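Local atomic coordinates of CocE/NonD family hydrolase (Staphylococcus aureus subsp. aureus COL, PDB entry 3III), a protein that probably hydrolyses ester or amide bonds as an alpha/beta-hydrolase of the CocE/NonD family, related to the X-Pro dipeptidyl-peptidases. Residues A[37-42]-A[60-65]; A[11-16]-A[27-32]; A[44-49]-A[147-152]. One frame throughout, in Å; residues are numbered along the deposited sequence. Where two conformers were deposited one is given.

Interaction 1: A[37-42]-A[60-65]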
loop_
_atom_site.group_PDB
_atom_site.type_symbol
_atom_site.label_atom_id
_atom_site.label_comp_id
_atom_site.label_asym_id
_atom_site.label_seq_id
_atom_site.Cartn_x
_atom_site.Cartn_y
_atom_site.Cartn_z
ATOM N N GLU A 37 2.609 -19.053 27.763
ATOM C CA GLU A 37 4.030 -19.196 28.094
ATOM C C GLU A 37 4.876 -19.508 26.849
ATOM O O GLU A 37 4.516 -20.311 26.025
ATOM C CB GLU A 37 4.236 -20.380 29.069
ATOM C CG GLU A 37 3.418 -20.386 30.326
ATOM C CD GLU A 37 3.274 -21.801 30.994
ATOM O OE1 GLU A 37 2.221 -22.509 30.792
ATOM O OE2 GLU A 37 4.204 -22.172 31.750
HETATM N N MSE A 38 6.022 -18.864 26.757
HETATM C CA MSE A 38 6.932 -19.068 25.712
HETATM C C MSE A 38 8.248 -18.486 26.163
HETATM O O MSE A 38 8.324 -17.863 27.235
HETATM C CB MSE A 38 6.445 -18.392 24.430
HETATM C CG MSE A 38 6.406 -16.885 24.484
HETATM SE SE MSE A 38 5.530 -16.231 22.803
HETATM C CE MSE A 38 3.619 -16.864 23.157
ATOM N N ILE A 39 9.255 -18.674 25.319
ATOM C CA ILE A 39 10.555 -18.059 25.464
ATOM C C ILE A 39 10.664 -16.824 24.584
ATOM O O ILE A 39 10.235 -16.816 23.439
ATOM C CB ILE A 39 11.662 -19.057 25.115
ATOM C CG1 ILE A 39 11.795 -20.093 26.230
ATOM C CG2 ILE A 39 12.976 -18.335 24.826
ATOM C CD1 ILE A 39 12.742 -21.269 25.881
HETATM N N MSE A 40 11.195 -15.742 25.141
HETATM C CA MSE A 40 11.637 -14.605 24.359
HETATM C C MSE A 40 13.139 -14.366 24.608
HETATM O O MSE A 40 13.587 -14.143 25.771
HETATM C CB MSE A 40 10.825 -13.361 24.725
HETATM C CG MSE A 40 11.218 -12.136 23.890
HETATM SE SE MSE A 40 10.641 -10.488 24.779
HETATM C CE MSE A 40 11.143 -9.214 23.348
ATOM N N GLU A 41 13.913 -14.443 23.537
ATOM C CA GLU A 41 15.318 -14.053 23.556
ATOM C C GLU A 41 15.340 -12.632 23.081
ATOM O O GLU A 41 14.874 -12.316 21.978
ATOM C CB GLU A 41 16.179 -14.946 22.630
ATOM C CG GLU A 41 16.041 -16.405 22.924
ATOM C CD GLU A 41 17.071 -17.317 22.202
ATOM O OE1 GLU A 41 18.153 -16.835 21.772
ATOM O OE2 GLU A 41 16.771 -18.529 22.117
ATOM N N LYS A 42 15.774 -11.742 23.955
ATOM C CA LYS A 42 15.783 -10.343 23.650
ATOM C C LYS A 42 17.203 -9.852 23.359
ATOM O O LYS A 42 18.167 -10.163 24.105
ATOM C CB LYS A 42 15.186 -9.566 24.813
ATOM C CG LYS A 42 15.101 -8.094 24.572
ATOM C CD LYS A 42 14.410 -7.364 25.695
ATOM C CE LYS A 42 14.494 -5.874 25.400
ATOM N NZ LYS A 42 13.747 -5.106 26.387
ATOM N N ARG A 60 9.765 -18.027 20.832
ATOM C CA ARG A 60 9.687 -19.425 20.480
ATOM C C ARG A 60 9.067 -20.288 21.553
ATOM O O ARG A 60 9.056 -19.918 22.719
ATOM C CB ARG A 60 11.059 -19.936 20.067
ATOM C CG ARG A 60 12.154 -19.738 21.081
ATOM C CD ARG A 60 13.520 -20.185 20.526
ATOM N NE ARG A 60 14.531 -20.172 21.595
ATOM C CZ ARG A 60 14.695 -21.151 22.480
ATOM N NH1 ARG A 60 13.955 -22.239 22.450
ATOM N NH2 ARG A 60 15.598 -21.027 23.439
ATOM N N PRO A 61 8.530 -21.446 21.152
ATOM C CA PRO A 61 7.963 -22.336 22.126
ATOM C C PRO A 61 8.994 -22.777 23.166
ATOM O O PRO A 61 10.189 -22.942 22.878
ATOM C CB PRO A 61 7.469 -23.500 21.287
ATOM C CG PRO A 61 7.312 -22.961 19.951
ATOM C CD PRO A 61 8.403 -21.990 19.798
ATOM N N ASN A 62 8.544 -22.848 24.414
ATOM C CA ASN A 62 9.367 -23.336 25.491
ATOM C C ASN A 62 9.413 -24.862 25.462
ATOM O O ASN A 62 8.876 -25.533 26.354
ATOM C CB ASN A 62 8.804 -22.823 26.846
ATOM C CG ASN A 62 9.650 -23.209 27.994
ATOM O OD1 ASN A 62 10.853 -23.457 27.822
ATOM N ND2 ASN A 62 9.043 -23.303 29.189
ATOM N N LYS A 63 10.078 -25.389 24.437
ATOM C CA LYS A 63 10.325 -26.782 24.296
ATOM C C LYS A 63 11.407 -26.956 23.248
ATOM O O LYS A 63 11.646 -26.069 22.413
ATOM C CB LYS A 63 9.038 -27.551 23.922
ATOM C CG LYS A 63 8.294 -27.003 22.746
ATOM C CD LYS A 63 7.059 -27.833 22.377
ATOM C CE LYS A 63 6.057 -27.020 21.627
ATOM N NZ LYS A 63 5.091 -27.819 20.912
ATOM N N ASP A 64 12.095 -28.076 23.337
ATOM C CA ASP A 64 13.014 -28.531 22.293
ATOM C C ASP A 64 12.223 -28.743 21.001
ATOM O O ASP A 64 11.006 -29.016 21.029
ATOM C CB ASP A 64 13.635 -29.880 22.644
ATOM C CG ASP A 64 14.563 -29.818 23.808
ATOM O OD1 ASP A 64 15.049 -28.731 24.157
ATOM O OD2 ASP A 64 14.846 -30.894 24.351
ATOM N N GLY A 65 12.921 -28.620 19.880
ATOM C CA GLY A 65 12.344 -28.938 18.606
ATOM C C GLY A 65 12.655 -27.900 17.589
ATOM O O GLY A 65 13.251 -26.877 17.904
HETATM O O HOH W 1 5.620 -22.497 25.051
#
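Arg-60 grips Glu-41 side-on, its NE and NH2 both turned to a single carboxylate oxygen, with NE 2.8 Å and NH2 3.1 Å from Glu-41 OE2. That oxygen lies close to the guanidinium plane, yet the two flat groups stand 82° apart; NE and NH2 reach OE2 on its anti side, tilted out of the carboxylate plane to opposite faces. Ile-39 lies alongside the arginine, pointing the same way, and its CD1 packs over one guanidinium face, 3.8 Å from Arg-60 NH2. The same methyl reaches Asn-62, which crosses the isoleucine nearly at a right angle and brings OD1 within 3.5 Å of Ile-39 CD1. Beneath these side chains, Ile-39 and Arg-60 form an antiparallel hydrogen-bonded pair, Ile-39 N to Arg-60 O and Arg-60 N to Ile-39 O, both 2.9 Å. This pair joins strands 36-47 and 53-60 in the large mixed sheet of the alpha/beta-hydrolase domain, where the second strand gives way to a loop. Arg-60 CG sits between its backbone N and carbonyl carbon (chi1 56°), and from there the chain runs extended to NE, carrying the guanidinium to Glu-41. Beyond the pair, Asn-62 centres an inverse gamma turn, and a water bridges the edges, donating to Glu-37 O and accepting from Asn-62 N. His-25 of neighbouring strand 22-30 touches Ile-39 and Asn-62; Trp-158, from a loop, and Val-119, of strand 119-124, pack against Arg-60.

Interaction 2: A[11-16]-A[27-32]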
loop_
_atom_site.group_PDB
_atom_site.type_symbol
_atom_site.label_atom_id
_atom_site.label_comp_id
_atom_site.label_asym_id
_atom_site.label_seq_id
_atom_site.Cartn_x
_atom_site.Cartn_y
_atom_site.Cartn_z
ATOM N N LEU A 11 -1.128 -17.906 35.402
ATOM C CA LEU A 11 0.117 -17.199 35.207
ATOM C C LEU A 11 -0.224 -15.730 35.168
ATOM O O LEU A 11 -1.378 -15.378 34.887
ATOM C CB LEU A 11 0.748 -17.617 33.877
ATOM C CG LEU A 11 0.874 -19.136 33.733
ATOM C CD1 LEU A 11 0.984 -19.550 32.269
ATOM C CD2 LEU A 11 2.056 -19.619 34.577
ATOM N N THR A 12 0.755 -14.892 35.493
ATOM C CA THR A 12 0.676 -13.438 35.279
ATOM C C THR A 12 1.379 -13.128 33.955
ATOM O O THR A 12 2.400 -13.699 33.647
ATOM C CB THR A 12 1.322 -12.605 36.454
ATOM O OG1 THR A 12 0.800 -11.280 36.433
ATOM C CG2 THR A 12 2.868 -12.485 36.368
ATOM N N VAL A 13 0.803 -12.233 33.170
ATOM C CA VAL A 13 1.406 -11.752 31.966
ATOM C C VAL A 13 2.679 -10.940 32.271
ATOM O O VAL A 13 2.682 -10.069 33.164
ATOM C CB VAL A 13 0.387 -10.896 31.186
ATOM C CG1 VAL A 13 1.060 -10.111 30.067
ATOM C CG2 VAL A 13 -0.809 -11.826 30.654
ATOM N N THR A 14 3.721 -11.211 31.478
ATOM C CA THR A 14 5.008 -10.516 31.576
ATOM C C THR A 14 4.767 -9.094 31.096
ATOM O O THR A 14 4.183 -8.858 30.032
ATOM C CB THR A 14 6.074 -11.218 30.747
ATOM O OG1 THR A 14 6.137 -12.576 31.191
ATOM C CG2 THR A 14 7.459 -10.521 30.891
ATOM N N HIS A 15 5.120 -8.163 31.952
ATOM C CA HIS A 15 4.909 -6.751 31.695
ATOM C C HIS A 15 6.176 -6.446 30.732
ATOM O O HIS A 15 7.372 -6.673 31.089
ATOM C CB HIS A 15 4.686 -5.926 33.081
ATOM C CG HIS A 15 3.469 -6.313 34.006
ATOM N ND1 HIS A 15 3.549 -6.235 35.392
ATOM C CD2 HIS A 15 2.155 -6.612 33.789
ATOM C CE1 HIS A 15 2.393 -6.559 35.980
ATOM N NE2 HIS A 15 1.516 -6.783 35.044
ATOM N N VAL A 16 5.918 -6.055 29.476
ATOM C CA VAL A 16 6.957 -6.070 28.370
ATOM C C VAL A 16 8.148 -5.105 28.534
ATOM O O VAL A 16 9.296 -5.403 28.160
ATOM C CB VAL A 16 6.335 -5.878 26.928
ATOM C CG1 VAL A 16 5.478 -4.614 26.819
ATOM C CG2 VAL A 16 7.448 -5.920 25.812
ATOM N N VAL A 27 5.240 -14.764 29.714
ATOM C CA VAL A 27 3.828 -15.100 29.529
ATOM C C VAL A 27 3.212 -13.936 28.719
ATOM O O VAL A 27 3.249 -12.783 29.169
ATOM C CB VAL A 27 3.114 -15.283 30.895
ATOM C CG1 VAL A 27 1.626 -15.523 30.759
ATOM C CG2 VAL A 27 3.772 -16.424 31.732
ATOM N N VAL A 28 2.590 -14.264 27.594
ATOM C CA VAL A 28 2.083 -13.289 26.606
ATOM C C VAL A 28 0.577 -13.193 26.785
ATOM O O VAL A 28 -0.080 -14.202 26.984
ATOM C CB VAL A 28 2.460 -13.711 25.120
ATOM C CG1 VAL A 28 1.726 -12.807 24.030
ATOM C CG2 VAL A 28 3.962 -13.677 24.925
ATOM N N ASP A 29 0.057 -11.974 26.690
ATOM C CA ASP A 29 -1.382 -11.722 26.710
ATOM C C ASP A 29 -1.927 -11.965 25.298
ATOM O O ASP A 29 -2.159 -11.045 24.541
ATOM C CB ASP A 29 -1.694 -10.300 27.180
ATOM C CG ASP A 29 -0.839 -9.214 26.454
ATOM O OD1 ASP A 29 0.328 -9.403 26.070
ATOM O OD2 ASP A 29 -1.361 -8.173 26.221
ATOM N N SER A 30 -2.078 -13.230 24.917
ATOM C CA SER A 30 -2.549 -13.540 23.578
ATOM C C SER A 30 -4.022 -13.113 23.427
ATOM O O SER A 30 -4.822 -13.332 24.311
ATOM C CB SER A 30 -2.428 -15.042 23.267
ATOM O OG SER A 30 -3.093 -15.330 22.042
ATOM N N VAL A 31 -4.336 -12.505 22.298
ATOM C CA VAL A 31 -5.691 -12.072 21.920
ATOM C C VAL A 31 -6.632 -13.284 21.698
ATOM O O VAL A 31 -7.828 -13.206 21.957
ATOM C CB VAL A 31 -5.532 -11.165 20.613
ATOM C CG1 VAL A 31 -6.781 -11.083 19.768
ATOM C CG2 VAL A 31 -5.056 -9.803 21.059
ATOM N N GLN A 32 -6.075 -14.368 21.136
ATOM C CA GLN A 32 -6.837 -15.542 20.750
ATOM C C GLN A 32 -6.809 -16.637 21.811
ATOM O O GLN A 32 -7.764 -17.362 21.983
ATOM C CB GLN A 32 -6.249 -16.107 19.440
ATOM C CG GLN A 32 -6.239 -15.070 18.319
ATOM C CD GLN A 32 -5.015 -14.149 18.258
ATOM O OE1 GLN A 32 -3.969 -14.384 18.926
ATOM N NE2 GLN A 32 -5.139 -13.079 17.425
#
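Val-27 meets the 11-16 segment with its whole side chain. Its CB lies 3.3 Å from Thr-12 O. From there the two methyls diverge, CG1 anti to the backbone N (chi1 175°) and CG2 beside it, so that they straddle Leu-11 CB, which is 3.9 Å from Val-27 CG1 and equally near CG2. Both methyls also stay close to Thr-12 O. The backbone of Val-27 is held separately, by one residue: Thr-14 N donates to Val-27 O at 2.8 Å, in the carbonyl plane and on a lone pair, while Val-27 N donates to Thr-14 OG1 at 2.8 Å and 165°. The hydroxyl can take this role because it lies beside its own backbone N (chi1 -56°). Val-13 extends the apolar contact along strand 22-30, its CG2 resting 3.9 Å from Asp-29 CB, where the two side chains cross nearly at right angles. The carboxylate of Asp-29 turns to another loop, bonding through OD1 to Ser-101 OG. A nickel ion is bound near Thr-12 at this surface. Val-27 N is thus met by a side-chain hydroxyl, where a regular strand pairing would offer a main-chain carbonyl, and two hydrogen bonds to Thr-14 fasten the N-terminal loop to strand 22-30, one of the two edge strands of the mixed sheet, without the loop itself becoming a strand.

Interaction 3: A[44-49]-A[147-152]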
loop_
_atom_site.group_PDB
_atom_site.type_symbol
_atom_site.label_atom_id
_atom_site.label_comp_id
_atom_site.label_asym_id
_atom_site.label_seq_id
_atom_site.Cartn_x
_atom_site.Cartn_y
_atom_site.Cartn_z
ATOM N N GLY A 44 19.269 -10.518 20.843
ATOM C CA GLY A 44 20.213 -11.285 20.026
ATOM C C GLY A 44 20.725 -10.475 18.848
ATOM O O GLY A 44 20.088 -9.506 18.447
ATOM N N THR A 45 21.904 -10.829 18.335
ATOM C CA THR A 45 22.489 -10.098 17.208
ATOM C C THR A 45 22.770 -11.037 16.068
ATOM O O THR A 45 23.001 -12.201 16.281
ATOM C CB THR A 45 23.803 -9.386 17.574
ATOM O OG1 THR A 45 24.747 -10.365 18.003
ATOM C CG2 THR A 45 23.583 -8.383 18.667
ATOM N N VAL A 46 22.692 -10.535 14.844
ATOM C CA VAL A 46 23.156 -11.254 13.665
ATOM C C VAL A 46 24.195 -10.373 12.982
ATOM O O VAL A 46 24.006 -9.146 12.803
ATOM C CB VAL A 46 22.005 -11.540 12.675
ATOM C CG1 VAL A 46 22.524 -12.268 11.427
ATOM C CG2 VAL A 46 20.930 -12.322 13.312
ATOM N N GLU A 47 25.307 -10.964 12.588
ATOM C CA GLU A 47 26.416 -10.155 12.039
ATOM C C GLU A 47 26.371 -10.174 10.518
ATOM O O GLU A 47 26.353 -11.256 9.924
ATOM C CB GLU A 47 27.782 -10.664 12.547
ATOM C CG GLU A 47 28.918 -9.744 12.202
ATOM C CD GLU A 47 30.239 -10.231 12.709
ATOM O OE1 GLU A 47 30.252 -10.946 13.693
ATOM O OE2 GLU A 47 31.275 -9.859 12.152
HETATM N N MSE A 48 26.365 -8.979 9.906
HETATM C CA MSE A 48 26.371 -8.817 8.467
HETATM C C MSE A 48 27.764 -9.056 7.877
HETATM O O MSE A 48 28.799 -9.047 8.599
HETATM C CB MSE A 48 25.884 -7.428 8.077
HETATM C CG MSE A 48 24.558 -7.008 8.655
HETATM SE SE MSE A 48 23.063 -8.107 7.988
HETATM C CE MSE A 48 23.135 -9.581 9.383
ATOM N N ARG A 49 27.814 -9.184 6.553
ATOM C CA ARG A 49 29.097 -9.440 5.859
ATOM C C ARG A 49 30.113 -8.356 6.169
ATOM O O ARG A 49 31.270 -8.650 6.302
ATOM C CB ARG A 49 28.941 -9.523 4.340
ATOM C CG ARG A 49 28.498 -10.922 3.793
ATOM C CD ARG A 49 27.840 -10.786 2.394
ATOM N NE ARG A 49 26.767 -9.788 2.425
ATOM C CZ ARG A 49 26.403 -9.000 1.411
ATOM N NH1 ARG A 49 26.998 -9.099 0.219
ATOM N NH2 ARG A 49 25.454 -8.097 1.597
ATOM N N TYR A 147 18.175 -10.399 3.867
ATOM C CA TYR A 147 18.548 -11.684 3.347
ATOM C C TYR A 147 19.486 -12.424 4.301
ATOM O O TYR A 147 19.276 -13.624 4.559
ATOM C CB TYR A 147 19.215 -11.486 2.007
ATOM C CG TYR A 147 19.712 -12.689 1.218
ATOM C CD1 TYR A 147 20.769 -13.507 1.661
ATOM C CD2 TYR A 147 19.237 -12.900 -0.060
ATOM C CE1 TYR A 147 21.267 -14.541 0.848
ATOM C CE2 TYR A 147 19.722 -13.943 -0.859
ATOM C CZ TYR A 147 20.720 -14.740 -0.413
ATOM O OH TYR A 147 21.170 -15.743 -1.243
ATOM N N GLU A 148 20.509 -11.726 4.820
ATOM C CA GLU A 148 21.410 -12.385 5.777
ATOM C C GLU A 148 20.679 -12.929 7.031
ATOM O O GLU A 148 21.007 -14.046 7.546
ATOM C CB GLU A 148 22.600 -11.480 6.164
ATOM C CG GLU A 148 23.554 -11.142 5.031
ATOM C CD GLU A 148 24.961 -10.770 5.497
ATOM O OE1 GLU A 148 25.579 -11.654 6.110
ATOM O OE2 GLU A 148 25.431 -9.624 5.245
ATOM N N VAL A 149 19.700 -12.184 7.527
ATOM C CA VAL A 149 18.995 -12.590 8.715
ATOM C C VAL A 149 18.103 -13.820 8.417
ATOM O O VAL A 149 17.994 -14.735 9.271
ATOM C CB VAL A 149 18.203 -11.419 9.385
ATOM C CG1 VAL A 149 17.531 -11.889 10.673
ATOM C CG2 VAL A 149 19.174 -10.193 9.690
ATOM N N ILE A 150 17.477 -13.852 7.233
ATOM C CA ILE A 150 16.680 -15.010 6.800
ATOM C C ILE A 150 17.528 -16.251 6.792
ATOM O O ILE A 150 17.142 -17.277 7.347
ATOM C CB ILE A 150 16.011 -14.784 5.398
ATOM C CG1 ILE A 150 14.936 -13.714 5.528
ATOM C CG2 ILE A 150 15.489 -16.092 4.823
ATOM C CD1 ILE A 150 14.431 -13.160 4.212
ATOM N N GLU A 151 18.702 -16.163 6.171
ATOM C CA GLU A 151 19.585 -17.314 6.034
ATOM C C GLU A 151 20.176 -17.745 7.367
ATOM O O GLU A 151 20.367 -18.929 7.591
ATOM C CB GLU A 151 20.657 -17.040 4.973
ATOM C CG GLU A 151 20.044 -16.862 3.563
ATOM C CD GLU A 151 19.142 -18.043 3.138
ATOM O OE1 GLU A 151 19.682 -19.185 3.076
ATOM O OE2 GLU A 151 17.920 -17.845 2.881
ATOM N N TRP A 152 20.442 -16.795 8.257
ATOM C CA TRP A 152 20.905 -17.102 9.606
ATOM C C TRP A 152 19.840 -17.887 10.412
ATOM O O TRP A 152 20.154 -18.901 11.046
ATOM C CB TRP A 152 21.245 -15.810 10.322
ATOM C CG TRP A 152 21.559 -15.994 11.785
ATOM C CD1 TRP A 152 22.776 -16.270 12.335
ATOM C CD2 TRP A 152 20.641 -15.917 12.852
ATOM N NE1 TRP A 152 22.659 -16.365 13.698
ATOM C CE2 TRP A 152 21.354 -16.157 14.036
ATOM C CE3 TRP A 152 19.268 -15.651 12.930
ATOM C CZ2 TRP A 152 20.741 -16.144 15.290
ATOM C CZ3 TRP A 152 18.674 -15.618 14.171
ATOM C CH2 TRP A 152 19.411 -15.883 15.333
HETATM O O HOH W 2 27.624 -12.165 7.643
HETATM O O HOH W 3 24.545 -7.300 4.499
#
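Val-46 lays one methyl on the indole face of Trp-152: CG2 stands 3.8 Å from the centroid of the six-membered ring, close to its normal, a CH-pi contact over the ring. Its other methyl, CG1, leans toward the root of the indole, 3.9 Å from Trp-152 CB. The tryptophan is set for this by CG standing anti to its backbone N (chi1 172°), which directs the ring toward strand 44-47, where one face meets Val-46. One turn back on the helix, Glu-148 extends to the end of the strand, and its carboxylate is turned 78° against the guanidinium of Arg-49. Both bonds fall on one oxygen but come from different directions. Arg-49 N, 2.8 Å from Glu-148 OE2, uses the syn lone pair, whereas Arg-49 NE, 3.1 Å from the same OE2, approaches from above the carboxylate plane while keeping OE2 in its own guanidinium plane. Two waters tie the edges further: one donates to both Glu-47 O and Glu-148 OE1, and the other links Glu-148 OE2 with Arg-49 NH2. Arg-49 NH2 also pairs with Glu-144, so the arginine probably balances two helix carboxylates. Between the polar and aromatic ends, the bent selenomethionine Met-48 crosses Glu-148 and Val-149 at a slant, its CE 3.8 Å from Glu-148 CB and 4.0 Å from Val-149 CG2. Leu-54 of strand 53-60 also touches Met-48 and Val-149, and Met-71 of strand 67-74 touches Val-149. The axes of strand 44-47 and helix 147-152 pass 8.9 Å apart, their directions 113° apart. Helix 140-154 thus packs across one face of the mixed sheet, the layering of helix on sheet that characterises the alpha/beta-hydrolase fold.

How the interactions relate
All three contacts lie at one end of the large mixed sheet of the alpha/beta-hydrolase domain. Interaction 2 comes first along the chain and closes before interaction 1 opens; the segments of interactions 1 and 3 alternate, both using strand 36-47. The centres of interactions 1 and 2 are about 14 Å apart and the contacts touch, with Met-38 CE packing 3.7 Å from Val-28 CG2. Interaction 3 lies farther along the shared strand, about 20 Å from interaction 1 and 28 Å from interaction 2, centre to centre. Together they join the N-terminal loop, three successive antiparallel strands and helix 140-154 at this border of the domain.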